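PDB 2IUY: glycosyltransferase from Streptomyces viridochromogenes, which probably transfers a sugar from a nucleotide donor with retention of configuration, as a family GT-4 enzyme of avilamycin A biosynthesis that binds UDP. Local coordinates for residues 179-184 with 212-217; 232-237 with 300-305; 256-261 with 266-271; 208-213 with 289-294. All coordinates share one frame; numbering follows the deposited sequence.

All four contacts lie on the same side of the chain's centre, in the Rossmann-like half of this GT-B glycosyltransferase whose parallel sheet runs 214-216, 191-194, 165-168, 234-237, 268-270, 284-286. Contact 1 joins helix 177-187 to the edge strand 214-216. Contact 2, its centre about 13 Å away, sets helix 295-303 against strand 234-237. Contact 3 is nested in the loop that contact 2 closes, their centres about 10 Å apart. Contact 4 shares Ser-212 and Thr-213 with contact 1, about 7 Å between centres; its segments alternate with those of contact 2 in sequence without touching them. Helices and loops pack round one sheet, and helix 256-263 supplies part of the UDP site.

Contact 1. Residues 179-184 with 212-217; sequences EAAAFA and STVEPI
Helix 177-187 and the start of strand 214-216 come nearest at Ala-181 and Val-214, whose CA atoms are 6.3 Å apart. Such a short separation is possible because the helix presents alanines: Ala-181 and Ala-184, one turn apart, supply its side of the contact. The CB of Ala-181 lies 3.5 Å from CG1 of Val-214, a snug approach for two methyl carbons. One residue earlier, Thr-213 directs its methyl at the helix. Its chi1 of -66° sets OG1 beside the backbone N and so places CG2 anti to that N, where the methyl meets two parts of the helix, the CB of Ala-184 and the carbonyl O of Ala-181, each at 3.6 Å. The interface is apolar and small, 132 Å², and all four touching residues are buried. The fit therefore rests on shape: alanine methyls on the helix against the branched side chains of Thr-213 and Val-214. On the sheet side, Thr-213 and Glu-215 make backbone hydrogen bonds with Leu-191, tying 214-216 to strand 191-194 as the edge strand of the parallel Rossmann-like sheet. Leu-191 also touches Ala-180 and Ala-184, while helix 200-210 covers the contact through Tyr-210 on Ala-181 and Ile-206 on Val-214.

Contact 2. Residues 232-237 with 300-305; sequences AHAVLA and RTLAGL
Leu-302, of which 56 Å² is buried by the strand segment, is the main helix-side contribution where helix 295-303 covers strand 234-237 of the parallel, Rossmann-like sheet of this GT-B enzyme. Its CD1 lies 3.8 Å from the CB of Ala-234 and also borders the imidazole of His-233, while CG and CD2 lie against the ring atoms CD2 and NE2 in a van der Waals approach. The leucine reaches across because CG is anti to the backbone N (chi1 -164°), which carries the branch from the helix toward the strand. His-233, with 44 Å² covered, extends from the opposite direction, and the leucine methyl meets its ring obliquely. Ala-234, the third main contributor, points its methyl at the helix and is held by two leucines, since Leu-305, in the loop leaving the helix, brings CD1 against the same CB. Leu-165 and Arg-189 also touch both His-233 and Leu-302, so the neighbouring strand and a loop continue this cover. The His-233 to Leu-302 approach comes down to CD2 of the ring and CD2 of the leucine, 3.6 Å apart, while CD1 of Leu-305 lies 3.6 Å from CB of Ala-234.

Contact 3. Residues 256-261 with 266-271; sequences TVVSEA and TPVVGT
The carbonyl O of Ala-261 accepts the backbone N-H of Thr-266 at 2.9 Å, the polar bond that joins helix 256-263 to the segment leading into strand 268-270. It is bent, with an N-H...O angle of 138°, and the donor stands above the carbonyl plane, 45° out of it. The turn from helix to strand is short, with the CA atoms of Ala-261 and Thr-266 4.9 Å apart. CB of Thr-266 also lies 3.4 Å from the carbonyl O of Ala-261. The threonine hydroxyl is engaged elsewhere, bonded to the carbonyl of Leu-229. Beyond the turn, contact becomes apolar. Val-268 points at the helix, and its CG2 reaches the CB of Ala-261 at 3.9 Å; its CG1, anti to the backbone N (chi1 -180°), looks to CG2 of Val-258 at a looser 4.3 Å. Near the start of the helix, the carbonyl O of Thr-256 takes two bonds, from Glu-260 N and from Ser-259 OG, the latter at 3.0 Å. The two segments belong to the beta-alpha-beta unit 234-237, 256-263, 268-270. Thr-256, Val-257 and Glu-260 bind UDP, and Glu-260 also forms a salt bridge with Arg-225, another UDP-binding residue. The chemistry implies a helix whose buried side is fixed to the sheet by methyl groups and one bent backbone bond, while residues of the same helix serve the nucleotide site.

Contact 4. Residues 208-213 with 289-294; sequences RRYGST and YGTDFA
Thr-291 meets two residues from the C-terminal part of helix 200-210, Tyr-210 and Arg-209, and the two encounters differ in their surroundings, although neither approach is close. The better-packed part lies around Tyr-210. Its OH faces the branch carbon CB of Thr-291 at 4.0 Å. The tyrosine side chain also rests on helix 177-187, touching Ala-181 and Ala-182, and Ala-182 in turn touches Thr-291, so the tyrosine is backed by a helix while its end faces the loop. The phenol is carried there by a first torsion (chi1 -58°) that sets CG anti to the carbonyl carbon.

The looser, solvent-facing part is at Arg-209, which is partly exposed and lies at the outer margin of the contact. Its side chain crosses that of Thr-291 at about a right angle, and OG1 of Thr-291 sits at the guanidinium edge, in its plane, but 3.8 Å from NH2 of Arg-209, a distance too long to count as a hydrogen bond. CG2 of the threonine is 4.0 Å from the same nitrogen. A bend at chi3 (47°) turns the guanidinium so that NH2 points at Thr-291. Polar commitment of the arginine goes instead to Glu-205, whose OE2 forms a salt bridge with NH1 one helical turn earlier.

Only 88 Å² is buried, in a surface contact away from the UDP site. Asp-292 centres an inverse gamma turn in the loop, which leads from strand 284-286 to helix 295-303. The arrangement belongs to the periphery of a Rossmann-like GT-B domain, where such a connecting loop meets a helix.

Contact 1. Residues 179-184 with 212-217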
loop_
_atom_site.group_PDB
_atom_site.type_symbol
_atom_site.label_atom_id
_atom_site.label_comp_id
_atom_site.label_asym_id
_atom_site.label_seq_id
_atom_site.Cartn_x
_atom_site.Cartn_y
_atom_site.Cartn_z
ATOM N N GLU A 179 15.017 -0.075 -13.247
ATOM C CA GLU A 179 16.022 -0.582 -12.303
ATOM C C GLU A 179 15.776 -2.007 -11.818
ATOM O O GLU A 179 16.711 -2.751 -11.583
ATOM C CB GLU A 179 16.140 0.389 -11.127
ATOM C CG GLU A 179 16.746 1.762 -11.535
ATOM C CD GLU A 179 15.750 2.742 -12.174
ATOM O OE1 GLU A 179 14.508 2.495 -12.217
ATOM O OE2 GLU A 179 16.209 3.798 -12.647
ATOM N N ALA A 180 14.525 -2.378 -11.642
ATOM C CA ALA A 180 14.151 -3.751 -11.351
ATOM C C ALA A 180 14.502 -4.667 -12.546
ATOM O O ALA A 180 14.971 -5.820 -12.364
ATOM C CB ALA A 180 12.669 -3.814 -11.042
ATOM N N ALA A 181 14.286 -4.182 -13.770
ATOM C CA ALA A 181 14.709 -4.982 -14.959
ATOM C C ALA A 181 16.230 -5.201 -14.906
ATOM O O ALA A 181 16.705 -6.346 -15.054
ATOM C CB ALA A 181 14.279 -4.306 -16.286
ATOM N N ALA A 182 16.981 -4.132 -14.614
ATOM C CA ALA A 182 18.438 -4.200 -14.489
ATOM C C ALA A 182 18.861 -5.194 -13.395
ATOM O O ALA A 182 19.814 -5.935 -13.542
ATOM C CB ALA A 182 19.029 -2.802 -14.173
ATOM N N PHE A 183 18.179 -5.181 -12.267
ATOM C CA PHE A 183 18.604 -6.065 -11.184
ATOM C C PHE A 183 18.342 -7.548 -11.557
ATOM O O PHE A 183 19.197 -8.430 -11.351
ATOM C CB PHE A 183 17.974 -5.626 -9.837
ATOM C CG PHE A 183 18.380 -6.499 -8.669
ATOM C CD1 PHE A 183 19.444 -6.135 -7.851
ATOM C CD2 PHE A 183 17.686 -7.668 -8.388
ATOM C CE1 PHE A 183 19.848 -6.929 -6.812
ATOM C CE2 PHE A 183 18.095 -8.489 -7.322
ATOM C CZ PHE A 183 19.172 -8.102 -6.522
ATOM N N ALA A 184 17.157 -7.813 -12.102
ATOM C CA ALA A 184 16.811 -9.142 -12.623
ATOM C C ALA A 184 17.829 -9.555 -13.682
ATOM O O ALA A 184 18.398 -10.635 -13.581
ATOM C CB ALA A 184 15.392 -9.152 -13.214
ATOM N N SER A 212 14.701 -9.212 -23.052
ATOM C CA SER A 212 14.870 -10.646 -22.852
ATOM C C SER A 212 14.714 -11.000 -21.374
ATOM O O SER A 212 14.522 -12.150 -21.005
ATOM C CB SER A 212 16.213 -11.116 -23.407
ATOM O OG SER A 212 17.306 -10.557 -22.682
ATOM N N THR A 213 14.774 -9.985 -20.528
ATOM C CA THR A 213 14.561 -10.130 -19.087
ATOM C C THR A 213 13.092 -9.977 -18.704
ATOM O O THR A 213 12.575 -10.794 -17.944
ATOM C CB THR A 213 15.388 -9.096 -18.370
ATOM O OG1 THR A 213 16.742 -9.420 -18.601
ATOM C CG2 THR A 213 15.111 -9.032 -16.811
ATOM N N VAL A 214 12.429 -8.935 -19.237
ATOM C CA VAL A 214 11.127 -8.557 -18.763
ATOM C C VAL A 214 10.000 -9.319 -19.451
ATOM O O VAL A 214 10.076 -9.619 -20.659
ATOM C CB VAL A 214 10.896 -7.016 -18.785
ATOM C CG1 VAL A 214 12.053 -6.327 -18.061
ATOM C CG2 VAL A 214 10.719 -6.479 -20.238
ATOM N N GLU A 215 8.982 -9.680 -18.658
ATOM C CA GLU A 215 7.729 -10.163 -19.210
ATOM C C GLU A 215 6.626 -9.270 -18.676
ATOM O O GLU A 215 6.156 -9.471 -17.548
ATOM C CB GLU A 215 7.459 -11.641 -18.861
ATOM C CG GLU A 215 8.662 -12.561 -19.095
ATOM C CD GLU A 215 8.539 -13.937 -18.413
ATOM O OE1 GLU A 215 7.393 -14.332 -18.032
ATOM O OE2 GLU A 215 9.600 -14.614 -18.269
ATOM N N PRO A 216 6.211 -8.288 -19.492
ATOM C CA PRO A 216 5.158 -7.342 -19.102
ATOM C C PRO A 216 3.799 -7.979 -19.315
ATOM O O PRO A 216 3.499 -8.405 -20.440
ATOM C CB PRO A 216 5.361 -6.173 -20.079
ATOM C CG PRO A 216 6.615 -6.504 -20.914
ATOM C CD PRO A 216 6.738 -7.980 -20.847
ATOM N N ILE A 217 2.988 -8.044 -18.269
ATOM C CA ILE A 217 1.701 -8.741 -18.343
ATOM C C ILE A 217 0.521 -7.798 -18.166
ATOM O O ILE A 217 -0.623 -8.171 -18.360
ATOM C CB ILE A 217 1.661 -9.963 -17.381
ATOM C CG1 ILE A 217 1.949 -9.564 -15.932
ATOM C CG2 ILE A 217 2.724 -10.976 -17.764
ATOM C CD1 ILE A 217 1.287 -10.507 -14.946
#

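Contact 2. Residues 232-237 with 300-305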
loop_
_atom_site.group_PDB
_atom_site.type_symbol
_atom_site.label_atom_id
_atom_site.label_comp_id
_atom_site.label_asym_id
_atom_site.label_seq_id
_atom_site.Cartn_x
_atom_site.Cartn_y
_atom_site.Cartn_z
ATOM N N ALA A 232 6.401 -15.929 -6.677
ATOM C CA ALA A 232 7.628 -15.273 -7.136
ATOM C C ALA A 232 8.838 -15.696 -6.319
ATOM O O ALA A 232 8.749 -15.839 -5.111
ATOM C CB ALA A 232 7.474 -13.738 -7.128
ATOM N N HIS A 233 10.003 -15.800 -6.955
ATOM C CA HIS A 233 11.238 -15.967 -6.195
ATOM C C HIS A 233 11.494 -14.774 -5.221
ATOM O O HIS A 233 11.882 -14.947 -4.053
ATOM C CB HIS A 233 12.410 -16.222 -7.166
ATOM C CG HIS A 233 13.705 -16.523 -6.478
ATOM N ND1 HIS A 233 14.141 -17.809 -6.250
ATOM C CD2 HIS A 233 14.634 -15.711 -5.921
ATOM C CE1 HIS A 233 15.288 -17.778 -5.590
ATOM N NE2 HIS A 233 15.607 -16.517 -5.368
ATOM N N ALA A 234 11.272 -13.550 -5.701
ATOM C CA ALA A 234 11.433 -12.377 -4.862
ATOM C C ALA A 234 10.653 -11.283 -5.519
ATOM O O ALA A 234 10.382 -11.358 -6.705
ATOM C CB ALA A 234 12.948 -11.942 -4.693
ATOM N N VAL A 235 10.286 -10.279 -4.724
ATOM C CA VAL A 235 9.632 -9.075 -5.244
ATOM C C VAL A 235 10.664 -7.959 -5.202
ATOM O O VAL A 235 11.467 -7.895 -4.290
ATOM C CB VAL A 235 8.345 -8.736 -4.414
ATOM C CG1 VAL A 235 7.924 -7.267 -4.596
ATOM C CG2 VAL A 235 7.198 -9.712 -4.814
ATOM N N LEU A 236 10.640 -7.104 -6.207
ATOM C CA LEU A 236 11.569 -5.999 -6.356
ATOM C C LEU A 236 10.759 -4.709 -6.194
ATOM O O LEU A 236 9.833 -4.410 -6.984
ATOM C CB LEU A 236 12.228 -6.059 -7.744
ATOM C CG LEU A 236 12.897 -7.370 -8.200
ATOM C CD1 LEU A 236 13.706 -7.147 -9.547
ATOM C CD2 LEU A 236 13.828 -7.979 -7.124
ATOM N N ALA A 237 11.071 -3.980 -5.134
ATOM C CA ALA A 237 10.420 -2.694 -4.838
ATOM C C ALA A 237 11.491 -1.625 -4.963
ATOM O O ALA A 237 12.252 -1.381 -4.031
ATOM C CB ALA A 237 9.840 -2.725 -3.414
ATOM N N ARG A 300 24.106 -12.944 -5.288
ATOM C CA ARG A 300 24.257 -13.232 -3.870
ATOM C C ARG A 300 23.251 -12.581 -2.961
ATOM O O ARG A 300 22.797 -13.198 -1.996
ATOM C CB ARG A 300 25.627 -12.811 -3.378
ATOM C CG ARG A 300 26.769 -13.422 -4.187
ATOM C CD ARG A 300 26.893 -14.907 -4.059
ATOM N NE ARG A 300 28.246 -15.301 -4.430
ATOM C CZ ARG A 300 29.263 -15.450 -3.583
ATOM N NH1 ARG A 300 29.118 -15.239 -2.273
ATOM N NH2 ARG A 300 30.440 -15.827 -4.063
ATOM N N THR A 301 22.977 -11.310 -3.213
ATOM C CA THR A 301 21.858 -10.606 -2.579
ATOM C C THR A 301 20.615 -11.472 -2.726
ATOM O O THR A 301 19.936 -11.724 -1.758
ATOM C CB THR A 301 21.619 -9.203 -3.198
ATOM O OG1 THR A 301 22.595 -8.297 -2.685
ATOM C CG2 THR A 301 20.218 -8.655 -2.848
ATOM N N LEU A 302 20.343 -11.941 -3.936
ATOM C CA LEU A 302 19.132 -12.723 -4.183
ATOM C C LEU A 302 19.157 -14.062 -3.493
ATOM O O LEU A 302 18.176 -14.463 -2.850
ATOM C CB LEU A 302 18.883 -12.908 -5.675
ATOM C CG LEU A 302 17.467 -13.368 -6.071
ATOM C CD1 LEU A 302 16.478 -12.184 -6.016
ATOM C CD2 LEU A 302 17.453 -14.010 -7.442
ATOM N N ALA A 303 20.279 -14.767 -3.602
ATOM C CA ALA A 303 20.365 -16.101 -3.021
ATOM C C ALA A 303 20.454 -16.096 -1.469
ATOM O O ALA A 303 20.121 -17.102 -0.841
ATOM C CB ALA A 303 21.501 -16.912 -3.664
ATOM N N GLY A 304 20.868 -14.982 -0.859
ATOM C CA GLY A 304 20.847 -14.852 0.607
ATOM C C GLY A 304 19.543 -14.362 1.274
ATOM O O GLY A 304 19.492 -14.179 2.519
ATOM N N LEU A 305 18.484 -14.125 0.480
ATOM C CA LEU A 305 17.233 -13.558 1.061
ATOM C C LEU A 305 16.601 -14.589 2.030
ATOM O O LEU A 305 16.837 -15.805 1.891
ATOM C CB LEU A 305 16.210 -13.147 -0.021
ATOM C CG LEU A 305 16.464 -11.963 -0.971
ATOM C CD1 LEU A 305 15.500 -12.015 -2.147
ATOM C CD2 LEU A 305 16.360 -10.619 -0.261
#

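Contact 3. Residues 256-261 with 266-271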
loop_
_atom_site.group_PDB
_atom_site.type_symbol
_atom_site.label_atom_id
_atom_site.label_comp_id
_atom_site.label_asym_id
_atom_site.label_seq_id
_atom_site.Cartn_x
_atom_site.Cartn_y
_atom_site.Cartn_z
ATOM N N THR A 256 2.879 -0.774 -0.085
ATOM C CA THR A 256 2.001 -1.865 0.268
ATOM C C THR A 256 2.543 -3.213 -0.274
ATOM O O THR A 256 2.423 -4.239 0.377
ATOM C CB THR A 256 0.570 -1.553 -0.286
ATOM O OG1 THR A 256 -0.395 -2.505 0.246
ATOM C CG2 THR A 256 0.574 -1.601 -1.802
ATOM N N VAL A 257 3.196 -3.195 -1.442
ATOM C CA VAL A 257 3.688 -4.453 -2.057
ATOM C C VAL A 257 4.681 -5.190 -1.156
ATOM O O VAL A 257 4.794 -6.390 -1.251
ATOM C CB VAL A 257 4.347 -4.228 -3.471
ATOM C CG1 VAL A 257 5.805 -3.661 -3.345
ATOM C CG2 VAL A 257 4.282 -5.517 -4.313
ATOM N N VAL A 258 5.372 -4.463 -0.274
ATOM C CA VAL A 258 6.339 -5.081 0.647
ATOM C C VAL A 258 5.638 -6.044 1.639
ATOM O O VAL A 258 6.048 -7.215 1.795
ATOM C CB VAL A 258 7.192 -4.014 1.415
ATOM C CG1 VAL A 258 8.140 -4.677 2.498
ATOM C CG2 VAL A 258 8.061 -3.200 0.464
ATOM N N SER A 259 4.593 -5.540 2.309
ATOM C CA SER A 259 3.841 -6.342 3.279
ATOM C C SER A 259 3.088 -7.462 2.584
ATOM O O SER A 259 2.957 -8.566 3.130
ATOM C CB SER A 259 2.898 -5.461 4.150
ATOM O OG SER A 259 1.990 -4.767 3.312
ATOM N N GLU A 260 2.609 -7.179 1.369
ATOM C CA GLU A 260 1.893 -8.152 0.523
ATOM C C GLU A 260 2.768 -9.315 0.090
ATOM O O GLU A 260 2.358 -10.455 0.222
ATOM C CB GLU A 260 1.257 -7.470 -0.693
ATOM C CG GLU A 260 0.123 -6.582 -0.194
ATOM C CD GLU A 260 -0.753 -6.032 -1.266
ATOM O OE1 GLU A 260 -0.237 -5.291 -2.111
ATOM O OE2 GLU A 260 -1.981 -6.338 -1.239
ATOM N N ALA A 261 3.953 -9.019 -0.435
ATOM C CA ALA A 261 4.888 -10.070 -0.789
ATOM C C ALA A 261 5.203 -10.920 0.425
ATOM O O ALA A 261 5.071 -12.119 0.382
ATOM C CB ALA A 261 6.183 -9.456 -1.438
ATOM N N THR A 266 7.084 -14.248 0.488
ATOM C CA THR A 266 8.009 -13.814 -0.567
ATOM C C THR A 266 8.904 -12.666 -0.091
ATOM O O THR A 266 8.415 -11.584 0.271
ATOM C CB THR A 266 7.240 -13.456 -1.907
ATOM O OG1 THR A 266 6.560 -14.636 -2.367
ATOM C CG2 THR A 266 8.193 -12.888 -3.069
ATOM N N PRO A 267 10.220 -12.880 -0.157
ATOM C CA PRO A 267 11.158 -11.870 0.325
ATOM C C PRO A 267 11.239 -10.715 -0.690
ATOM O O PRO A 267 10.720 -10.820 -1.809
ATOM C CB PRO A 267 12.483 -12.654 0.434
ATOM C CG PRO A 267 12.391 -13.650 -0.746
ATOM C CD PRO A 267 10.909 -14.048 -0.775
ATOM N N VAL A 268 11.910 -9.640 -0.303
ATOM C CA VAL A 268 11.861 -8.403 -1.068
ATOM C C VAL A 268 13.259 -7.882 -1.246
ATOM O O VAL A 268 14.008 -7.809 -0.309
ATOM C CB VAL A 268 10.956 -7.331 -0.364
ATOM C CG1 VAL A 268 10.908 -6.025 -1.181
ATOM C CG2 VAL A 268 9.540 -7.885 -0.172
ATOM N N VAL A 269 13.619 -7.544 -2.472
ATOM C CA VAL A 269 14.770 -6.668 -2.696
ATOM C C VAL A 269 14.234 -5.260 -2.976
ATOM O O VAL A 269 13.401 -5.103 -3.833
ATOM C CB VAL A 269 15.601 -7.125 -3.920
ATOM C CG1 VAL A 269 16.710 -6.062 -4.255
ATOM C CG2 VAL A 269 16.158 -8.497 -3.686
ATOM N N GLY A 270 14.706 -4.249 -2.260
ATOM C CA GLY A 270 14.320 -2.893 -2.577
ATOM C C GLY A 270 15.475 -1.890 -2.481
ATOM O O GLY A 270 16.551 -2.204 -2.012
ATOM N N THR A 271 15.218 -0.681 -2.936
ATOM C CA THR A 271 16.069 0.451 -2.648
ATOM C C THR A 271 15.783 0.921 -1.210
ATOM O O THR A 271 14.972 0.298 -0.518
ATOM C CB THR A 271 15.775 1.588 -3.615
ATOM O OG1 THR A 271 14.398 1.974 -3.444
ATOM C CG2 THR A 271 16.032 1.130 -5.064
#

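Contact 4. Residues 208-213 with 289-294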
loop_
_atom_site.group_PDB
_atom_site.type_symbol
_atom_site.label_atom_id
_atom_site.label_comp_id
_atom_site.label_asym_id
_atom_site.label_seq_id
_atom_site.Cartn_x
_atom_site.Cartn_y
_atom_site.Cartn_z
ATOM N N ARG A 208 13.479 -2.195 -24.870
ATOM C CA ARG A 208 14.738 -2.006 -25.590
ATOM C C ARG A 208 15.965 -2.510 -24.824
ATOM O O ARG A 208 16.774 -3.272 -25.344
ATOM C CB ARG A 208 14.899 -0.519 -25.962
ATOM C CG ARG A 208 16.180 -0.204 -26.702
ATOM C CD ARG A 208 16.317 1.281 -27.098
ATOM N NE ARG A 208 16.618 2.194 -25.982
ATOM C CZ ARG A 208 17.815 2.379 -25.418
ATOM N NH1 ARG A 208 18.885 1.691 -25.817
ATOM N NH2 ARG A 208 17.935 3.251 -24.429
ATOM N N ARG A 209 16.104 -2.066 -23.587
ATOM C CA ARG A 209 17.290 -2.339 -22.803
ATOM C C ARG A 209 17.295 -3.723 -22.165
ATOM O O ARG A 209 18.363 -4.316 -22.045
ATOM C CB ARG A 209 17.493 -1.243 -21.753
ATOM C CG ARG A 209 17.750 0.115 -22.421
ATOM C CD ARG A 209 17.785 1.282 -21.435
ATOM N NE ARG A 209 18.611 1.014 -20.254
ATOM C CZ ARG A 209 19.011 1.965 -19.403
ATOM N NH1 ARG A 209 18.663 3.238 -19.619
ATOM N NH2 ARG A 209 19.782 1.648 -18.359
ATOM N N TYR A 210 16.109 -4.204 -21.755
ATOM C CA TYR A 210 15.968 -5.445 -20.991
ATOM C C TYR A 210 14.856 -6.361 -21.483
ATOM O O TYR A 210 14.313 -7.141 -20.707
ATOM C CB TYR A 210 15.747 -5.117 -19.508
ATOM C CG TYR A 210 16.873 -4.309 -18.945
ATOM C CD1 TYR A 210 18.112 -4.897 -18.695
ATOM C CD2 TYR A 210 16.713 -2.949 -18.684
ATOM C CE1 TYR A 210 19.184 -4.150 -18.186
ATOM C CE2 TYR A 210 17.762 -2.197 -18.171
ATOM C CZ TYR A 210 18.993 -2.805 -17.905
ATOM O OH TYR A 210 20.044 -2.062 -17.397
ATOM N N GLY A 211 14.552 -6.302 -22.784
ATOM C CA GLY A 211 13.472 -7.140 -23.365
ATOM C C GLY A 211 13.513 -8.632 -22.999
ATOM O O GLY A 211 12.483 -9.239 -22.659
ATOM N N SER A 212 14.701 -9.212 -23.052
ATOM C CA SER A 212 14.870 -10.646 -22.852
ATOM C C SER A 212 14.714 -11.000 -21.374
ATOM O O SER A 212 14.522 -12.150 -21.005
ATOM C CB SER A 212 16.213 -11.116 -23.407
ATOM O OG SER A 212 17.306 -10.557 -22.682
ATOM N N THR A 213 14.774 -9.985 -20.528
ATOM C CA THR A 213 14.561 -10.130 -19.087
ATOM C C THR A 213 13.092 -9.977 -18.704
ATOM O O THR A 213 12.575 -10.794 -17.944
ATOM C CB THR A 213 15.388 -9.096 -18.370
ATOM O OG1 THR A 213 16.742 -9.420 -18.601
ATOM C CG2 THR A 213 15.111 -9.032 -16.811
ATOM N N TYR A 289 20.450 2.636 -5.597
ATOM C CA TYR A 289 19.770 3.287 -6.698
ATOM C C TYR A 289 20.454 3.022 -8.032
ATOM O O TYR A 289 21.605 2.602 -8.072
ATOM C CB TYR A 289 19.780 4.789 -6.448
ATOM C CG TYR A 289 18.814 5.252 -5.408
ATOM C CD1 TYR A 289 17.494 4.775 -5.384
ATOM C CD2 TYR A 289 19.206 6.176 -4.447
ATOM C CE1 TYR A 289 16.593 5.227 -4.442
ATOM C CE2 TYR A 289 18.306 6.615 -3.463
ATOM C CZ TYR A 289 17.012 6.142 -3.483
ATOM O OH TYR A 289 16.147 6.610 -2.549
ATOM N N GLY A 290 19.756 3.311 -9.128
ATOM C CA GLY A 290 20.332 3.152 -10.474
ATOM C C GLY A 290 20.232 1.729 -10.989
ATOM O O GLY A 290 19.562 0.887 -10.387
ATOM N N THR A 291 20.901 1.494 -12.118
ATOM C CA THR A 291 20.888 0.228 -12.875
ATOM C C THR A 291 22.237 -0.533 -12.889
ATOM O O THR A 291 22.388 -1.542 -13.601
ATOM C CB THR A 291 20.501 0.463 -14.363
ATOM O OG1 THR A 291 21.449 1.339 -15.007
ATOM C CG2 THR A 291 19.082 1.008 -14.517
ATOM N N ASP A 292 23.226 -0.050 -12.153
ATOM C CA ASP A 292 24.559 -0.609 -12.310
ATOM C C ASP A 292 24.790 -1.640 -11.198
ATOM O O ASP A 292 25.318 -1.342 -10.148
ATOM C CB ASP A 292 25.635 0.509 -12.371
ATOM C CG ASP A 292 25.178 1.759 -13.212
ATOM O OD1 ASP A 292 25.229 1.734 -14.482
ATOM O OD2 ASP A 292 24.784 2.798 -12.601
ATOM N N PHE A 293 24.312 -2.855 -11.414
ATOM C CA PHE A 293 24.410 -3.894 -10.394
ATOM C C PHE A 293 25.474 -4.876 -10.828
ATOM O O PHE A 293 25.350 -5.457 -11.929
ATOM C CB PHE A 293 23.068 -4.623 -10.211
ATOM C CG PHE A 293 21.963 -3.745 -9.688
ATOM C CD1 PHE A 293 21.948 -3.337 -8.353
ATOM C CD2 PHE A 293 20.928 -3.330 -10.539
ATOM C CE1 PHE A 293 20.914 -2.524 -7.857
ATOM C CE2 PHE A 293 19.886 -2.526 -10.066
ATOM C CZ PHE A 293 19.891 -2.099 -8.719
ATOM N N ALA A 294 26.517 -5.044 -10.003
ATOM C CA ALA A 294 27.483 -6.147 -10.216
ATOM C C ALA A 294 26.731 -7.477 -10.117
ATOM O O ALA A 294 26.037 -7.727 -9.105
ATOM C CB ALA A 294 28.604 -6.079 -9.202
#